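PDB 4FSO: probable porin from Pseudomonas aeruginosa, which probably forms an outer-membrane porin channel, a beta-barrel of the OprD family through which small solutes would cross the membrane. Local coordinates for residues K182-D187 / A285-Y290; D125-K130 / Q221-A226. All blocks are in the same frame, centred on the assembly; numbering follows the deposited sequence.

Interaction 1 (K182-D187 / A285-Y290)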
loop_
_atom_site.group_PDB
_atom_site.type_symbol
_atom_site.label_atom_id
_atom_site.label_comp_id
_atom_site.label_asym_id
_atom_site.label_seq_id
_atom_site.Cartn_x
_atom_site.Cartn_y
_atom_site.Cartn_z
ATOM N N LYS A 182 -16.780 5.845 -8.011
ATOM C CA LYS A 182 -17.425 5.883 -9.317
ATOM C C LYS A 182 -16.433 5.707 -10.465
ATOM O O LYS A 182 -15.252 5.401 -10.255
ATOM N N ARG A 183 -16.927 5.921 -11.679
ATOM C CA ARG A 183 -16.174 5.586 -12.873
ATOM C C ARG A 183 -16.319 4.088 -13.059
ATOM O O ARG A 183 -17.338 3.618 -13.574
ATOM N N TYR A 184 -15.308 3.346 -12.612
ATOM C CA TYR A 184 -15.334 1.887 -12.639
ATOM C C TYR A 184 -16.509 1.341 -11.860
ATOM O O TYR A 184 -16.752 1.741 -10.715
ATOM C CB TYR A 184 -14.062 1.334 -12.029
ATOM C CG TYR A 184 -12.829 1.694 -12.800
ATOM C CD1 TYR A 184 -12.886 1.953 -14.169
ATOM C CD2 TYR A 184 -11.610 1.783 -12.162
ATOM C CE1 TYR A 184 -11.739 2.290 -14.880
ATOM C CE2 TYR A 184 -10.469 2.112 -12.851
ATOM C CZ TYR A 184 -10.526 2.367 -14.208
ATOM O OH TYR A 184 -9.354 2.691 -14.864
ATOM N N ALA A 185 -17.237 0.414 -12.475
ATOM C CA ALA A 185 -18.427 -0.129 -11.833
ATOM C C ALA A 185 -18.083 -0.996 -10.608
ATOM O O ALA A 185 -17.063 -1.699 -10.575
ATOM C CB ALA A 185 -19.307 -0.886 -12.847
ATOM N N CYS A 186 -18.932 -0.911 -9.592
ATOM C CA CYS A 186 -18.731 -1.672 -8.372
ATOM C C CYS A 186 -19.050 -3.139 -8.618
ATOM O O CYS A 186 -19.850 -3.449 -9.505
ATOM C CB CYS A 186 -19.576 -1.079 -7.240
ATOM S SG CYS A 186 -18.789 0.378 -6.495
ATOM N N ASP A 187 -18.397 -4.033 -7.866
ATOM C CA ASP A 187 -18.631 -5.483 -7.973
ATOM C C ASP A 187 -18.188 -6.032 -9.347
ATOM O O ASP A 187 -18.795 -6.949 -9.899
ATOM C CB ASP A 187 -20.111 -5.805 -7.679
ATOM C CG ASP A 187 -20.332 -7.214 -7.143
ATOM O OD1 ASP A 187 -19.632 -8.150 -7.584
ATOM O OD2 ASP A 187 -21.226 -7.388 -6.283
ATOM N N ALA A 285 -7.988 7.824 -20.985
ATOM C CA ALA A 285 -9.406 8.046 -20.711
ATOM C C ALA A 285 -9.787 7.656 -19.274
ATOM O O ALA A 285 -10.745 8.173 -18.701
ATOM C CB ALA A 285 -10.250 7.260 -21.704
ATOM N N SER A 286 -9.021 6.739 -18.702
ATOM C CA SER A 286 -9.423 6.070 -17.474
ATOM C C SER A 286 -8.644 6.599 -16.319
ATOM O O SER A 286 -7.576 7.188 -16.492
ATOM C CB SER A 286 -9.141 4.570 -17.569
ATOM O OG SER A 286 -9.798 4.027 -18.675
ATOM N N SER A 287 -9.178 6.350 -15.133
ATOM C CA SER A 287 -8.375 6.439 -13.919
ATOM C C SER A 287 -7.428 5.230 -13.888
ATOM O O SER A 287 -7.601 4.289 -14.659
ATOM C CB SER A 287 -9.285 6.444 -12.674
ATOM O OG SER A 287 -9.861 5.161 -12.421
ATOM N N MET A 288 -6.433 5.246 -13.011
ATOM C CA MET A 288 -5.581 4.068 -12.834
ATOM C C MET A 288 -6.315 2.936 -12.093
ATOM O O MET A 288 -6.831 3.123 -10.998
ATOM C CB MET A 288 -4.270 4.418 -12.133
ATOM C CG MET A 288 -3.381 3.209 -11.978
ATOM S SD MET A 288 -2.013 3.436 -10.829
ATOM C CE MET A 288 -1.545 1.736 -10.569
ATOM N N PRO A 289 -6.388 1.752 -12.709
ATOM C CA PRO A 289 -7.121 0.687 -12.016
ATOM C C PRO A 289 -6.279 0.003 -10.922
ATOM O O PRO A 289 -5.065 -0.059 -11.011
ATOM C CB PRO A 289 -7.441 -0.296 -13.153
ATOM C CG PRO A 289 -6.296 -0.133 -14.109
ATOM C CD PRO A 289 -5.930 1.345 -14.053
ATOM N N TYR A 290 -6.931 -0.499 -9.889
ATOM C CA TYR A 290 -6.258 -1.347 -8.926
ATOM C C TYR A 290 -7.268 -2.157 -8.146
ATOM O O TYR A 290 -8.474 -1.950 -8.296
ATOM C CB TYR A 290 -5.369 -0.552 -7.982
ATOM C CG TYR A 290 -6.012 0.632 -7.289
ATOM C CD1 TYR A 290 -6.164 1.844 -7.952
ATOM C CD2 TYR A 290 -6.406 0.562 -5.946
ATOM C CE1 TYR A 290 -6.704 2.943 -7.323
ATOM C CE2 TYR A 290 -6.963 1.670 -5.296
ATOM C CZ TYR A 290 -7.103 2.861 -5.999
ATOM O OH TYR A 290 -7.632 3.985 -5.406
#
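Y184 reaches across from the loop 182-187 to the 285-290 loop, where S286, S287 and P289 receive its ring. The side chain starts out with CG anti to the carbonyl carbon and beside the backbone N (chi1 -64°), and the ring extends toward 285-290. Beyond CB and CG, Y184 CD2 comes within 3.8 Å of S287 OG. Y184 CE2 meets this hydroxyl and also P289, whose CA is 3.7 Å from Y184 CE2. Both partners approach the ring obliquely. P289 adds apolar contact through CB, 3.9 Å from Y184 CE2. The two loops belong to the OprD-family porin barrel: 182-187, which holds C186 of the C179-C186 disulfide, leads into wall strand 193-203, whereas 285-290 follows wall strand 273-283, and Y184 bridges them with cover from L177 and I257. Y184 CZ lies 3.4 Å from S287 OG. At the tip, Y184 OH donates a hydrogen bond to the backbone carbonyl S287 O, modelled at 2.4 Å, implausibly short, so its exact length is doubtful. S286 CB sits at the ring edge, near its plane, and S286 OG is hydrogen-bonded to the backbone N of D258; P289 CD lies 3.8 Å from Y184 OH.

Interaction 2 (D125-K130 / Q221-A226)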
loop_
_atom_site.group_PDB
_atom_site.type_symbol
_atom_site.label_atom_id
_atom_site.label_comp_id
_atom_site.label_asym_id
_atom_site.label_seq_id
_atom_site.Cartn_x
_atom_site.Cartn_y
_atom_site.Cartn_z
ATOM N N ASP A 125 2.476 -7.691 -0.873
ATOM C CA ASP A 125 2.980 -6.330 -0.841
ATOM C C ASP A 125 3.927 -6.098 -2.012
ATOM O O ASP A 125 5.089 -6.482 -1.961
ATOM C CB ASP A 125 3.694 -6.046 0.472
ATOM C CG ASP A 125 3.669 -4.582 0.833
ATOM O OD1 ASP A 125 2.688 -3.898 0.462
ATOM O OD2 ASP A 125 4.619 -4.118 1.494
ATOM N N MET A 126 3.422 -5.465 -3.067
ATOM C CA MET A 126 4.168 -5.329 -4.326
ATOM C C MET A 126 3.505 -4.254 -5.211
ATOM O O MET A 126 2.342 -3.942 -5.010
ATOM C CB MET A 126 4.210 -6.688 -5.042
ATOM C CG MET A 126 2.849 -7.396 -5.140
ATOM S SD MET A 126 2.745 -8.479 -6.564
ATOM C CE MET A 126 3.318 -7.352 -7.888
ATOM N N PRO A 127 4.236 -3.692 -6.194
ATOM C CA PRO A 127 3.701 -2.581 -7.010
ATOM C C PRO A 127 2.308 -2.777 -7.634
ATOM O O PRO A 127 1.547 -1.814 -7.694
ATOM C CB PRO A 127 4.772 -2.416 -8.104
ATOM C CG PRO A 127 6.031 -2.782 -7.384
ATOM C CD PRO A 127 5.627 -3.997 -6.573
ATOM N N LEU A 128 1.980 -3.988 -8.084
ATOM C CA LEU A 128 0.674 -4.240 -8.683
ATOM C C LEU A 128 -0.409 -4.478 -7.605
ATOM O O LEU A 128 -1.612 -4.352 -7.869
ATOM C CB LEU A 128 0.777 -5.396 -9.691
ATOM C CG LEU A 128 1.205 -5.130 -11.157
ATOM C CD1 LEU A 128 2.113 -3.947 -11.344
ATOM C CD2 LEU A 128 1.883 -6.339 -11.742
ATOM N N LEU A 129 0.027 -4.795 -6.385
ATOM C CA LEU A 129 -0.882 -4.982 -5.249
ATOM C C LEU A 129 -0.209 -4.637 -3.893
ATOM O O LEU A 129 0.508 -5.462 -3.303
ATOM C CB LEU A 129 -1.448 -6.419 -5.235
ATOM C CG LEU A 129 -2.801 -6.729 -4.548
ATOM C CD1 LEU A 129 -3.064 -8.231 -4.497
ATOM C CD2 LEU A 129 -2.957 -6.141 -3.141
ATOM N N LYS A 130 -0.423 -3.417 -3.412
ATOM C CA LYS A 130 0.006 -3.050 -2.054
ATOM C C LYS A 130 -1.141 -3.429 -1.176
ATOM O O LYS A 130 -2.214 -2.866 -1.342
ATOM C CB LYS A 130 0.189 -1.531 -1.890
ATOM C CG LYS A 130 1.341 -0.931 -2.645
ATOM C CD LYS A 130 2.644 -1.652 -2.332
ATOM C CE LYS A 130 3.347 -1.146 -1.071
ATOM N NZ LYS A 130 4.747 -1.711 -0.999
ATOM N N GLN A 221 -1.919 -4.638 -16.675
ATOM C CA GLN A 221 -1.152 -3.539 -16.162
ATOM C C GLN A 221 0.350 -3.879 -16.202
ATOM O O GLN A 221 0.761 -4.964 -15.798
ATOM C CB GLN A 221 -1.639 -3.252 -14.730
ATOM C CG GLN A 221 -1.067 -2.011 -14.067
ATOM C CD GLN A 221 -1.841 -1.636 -12.795
ATOM O OE1 GLN A 221 -1.496 -2.054 -11.685
ATOM N NE2 GLN A 221 -2.894 -0.849 -12.963
ATOM N N ARG A 222 1.155 -2.952 -16.701
ATOM C CA ARG A 222 2.604 -3.081 -16.663
ATOM C C ARG A 222 3.157 -2.008 -15.734
ATOM O O ARG A 222 2.531 -0.956 -15.521
ATOM C CB ARG A 222 3.221 -2.868 -18.049
ATOM C CG ARG A 222 2.824 -3.867 -19.119
ATOM C CD ARG A 222 3.678 -3.668 -20.386
ATOM N NE ARG A 222 3.289 -2.495 -21.173
ATOM C CZ ARG A 222 4.129 -1.759 -21.902
ATOM N NH1 ARG A 222 5.429 -2.046 -21.943
ATOM N NH2 ARG A 222 3.668 -0.722 -22.587
ATOM N N TYR A 223 4.353 -2.268 -15.217
ATOM C CA TYR A 223 4.970 -1.383 -14.265
ATOM C C TYR A 223 6.482 -1.302 -14.434
ATOM O O TYR A 223 7.139 -2.316 -14.592
ATOM C CB TYR A 223 4.643 -1.850 -12.851
ATOM C CG TYR A 223 5.505 -1.190 -11.792
ATOM C CD1 TYR A 223 5.129 0.025 -11.220
ATOM C CD2 TYR A 223 6.698 -1.779 -11.363
ATOM C CE1 TYR A 223 5.914 0.636 -10.237
ATOM C CE2 TYR A 223 7.494 -1.176 -10.396
ATOM C CZ TYR A 223 7.096 0.029 -9.832
ATOM O OH TYR A 223 7.887 0.621 -8.879
ATOM N N LEU A 224 7.017 -0.086 -14.366
ATOM C CA LEU A 224 8.449 0.169 -14.249
ATOM C C LEU A 224 8.690 0.987 -12.996
ATOM O O LEU A 224 7.979 1.942 -12.741
ATOM C CB LEU A 224 8.964 0.996 -15.411
ATOM C CG LEU A 224 9.523 0.385 -16.687
ATOM C CD1 LEU A 224 8.807 -0.882 -17.028
ATOM C CD2 LEU A 224 9.323 1.399 -17.801
ATOM N N GLY A 225 9.703 0.620 -12.226
ATOM C CA GLY A 225 10.089 1.406 -11.087
ATOM C C GLY A 225 11.574 1.666 -11.061
ATOM O O GLY A 225 12.352 0.916 -11.650
ATOM N N ALA A 226 11.965 2.740 -10.384
ATOM C CA ALA A 226 13.366 2.968 -10.057
ATOM C C ALA A 226 13.460 3.719 -8.736
ATOM O O ALA A 226 12.926 4.810 -8.601
ATOM C CB ALA A 226 14.088 3.725 -11.184
HETATM O O HOH W 1 -2.708 -4.152 -10.357
#
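P127 and L128 pack against Q221 and Y223 in a largely apolar contact between a hairpin tip and the barrel wall. The hairpin, made of strands 121-126 and 129-131, turns at 126-129, and Y223 projects toward it from wall strand 219-231; the arrangement is consistent with the inward-folded constriction loop of porins. A type I turn from M126 to L129 places P127 and L128 at its two central positions, with M126 N hydrogen-bonded to L129 O at 2.9 Å. P127 lies over one face of the Y223 ring as a CH-pi contact: P127 CB stands 3.6 Å from the ring centroid, only 5° off the normal, while P127 CG leans toward the CE2 side, 3.7 Å from Y223 CE2. The ring is carried there by CG anti to the backbone N (chi1 166°), and its hydroxyl is held by Q209. L128 passes further back along the same tyrosine, its CD1 3.6 Å from Y223 CB, and runs alongside Q221 with its direction reversed. F244 of the neighbouring wall strand packs on L128 and Q221. The extended Q221 side chain brings its amide to the turn, where one water donates to both L128 O (2.7 Å) and Q221 OE1 (2.8 Å), while Q221 NE2 is hydrogen-bonded to S246 OG. No direct hydrogen bond joins the two segments: the proline CH-pi contact and the leucine methyl contact supply dispersion-dominated packing, while the water links two buried acceptors that could not bond to each other.

Both contacts are buried, yet they occupy different levels of the barrel, interaction 1 among loops at one end and interaction 2 at a mid-barrel hairpin. The centre of interaction 2 is about 10 Å from the centre of the chain, that of interaction 1 about 18 Å. Interaction 1 joins two irregular loops through one tyrosine and a modelled bond to a backbone carbonyl; interaction 2 sets a hairpin turn against a regular strand, with a tyrosine face and a water in place of a direct bond. They meet where P289 O probably accepts a hydrogen bond from Q221 NE2 at 3.0 Å, beside M288, which would tie the 285-290 loop to the same wall strand that receives the hairpin.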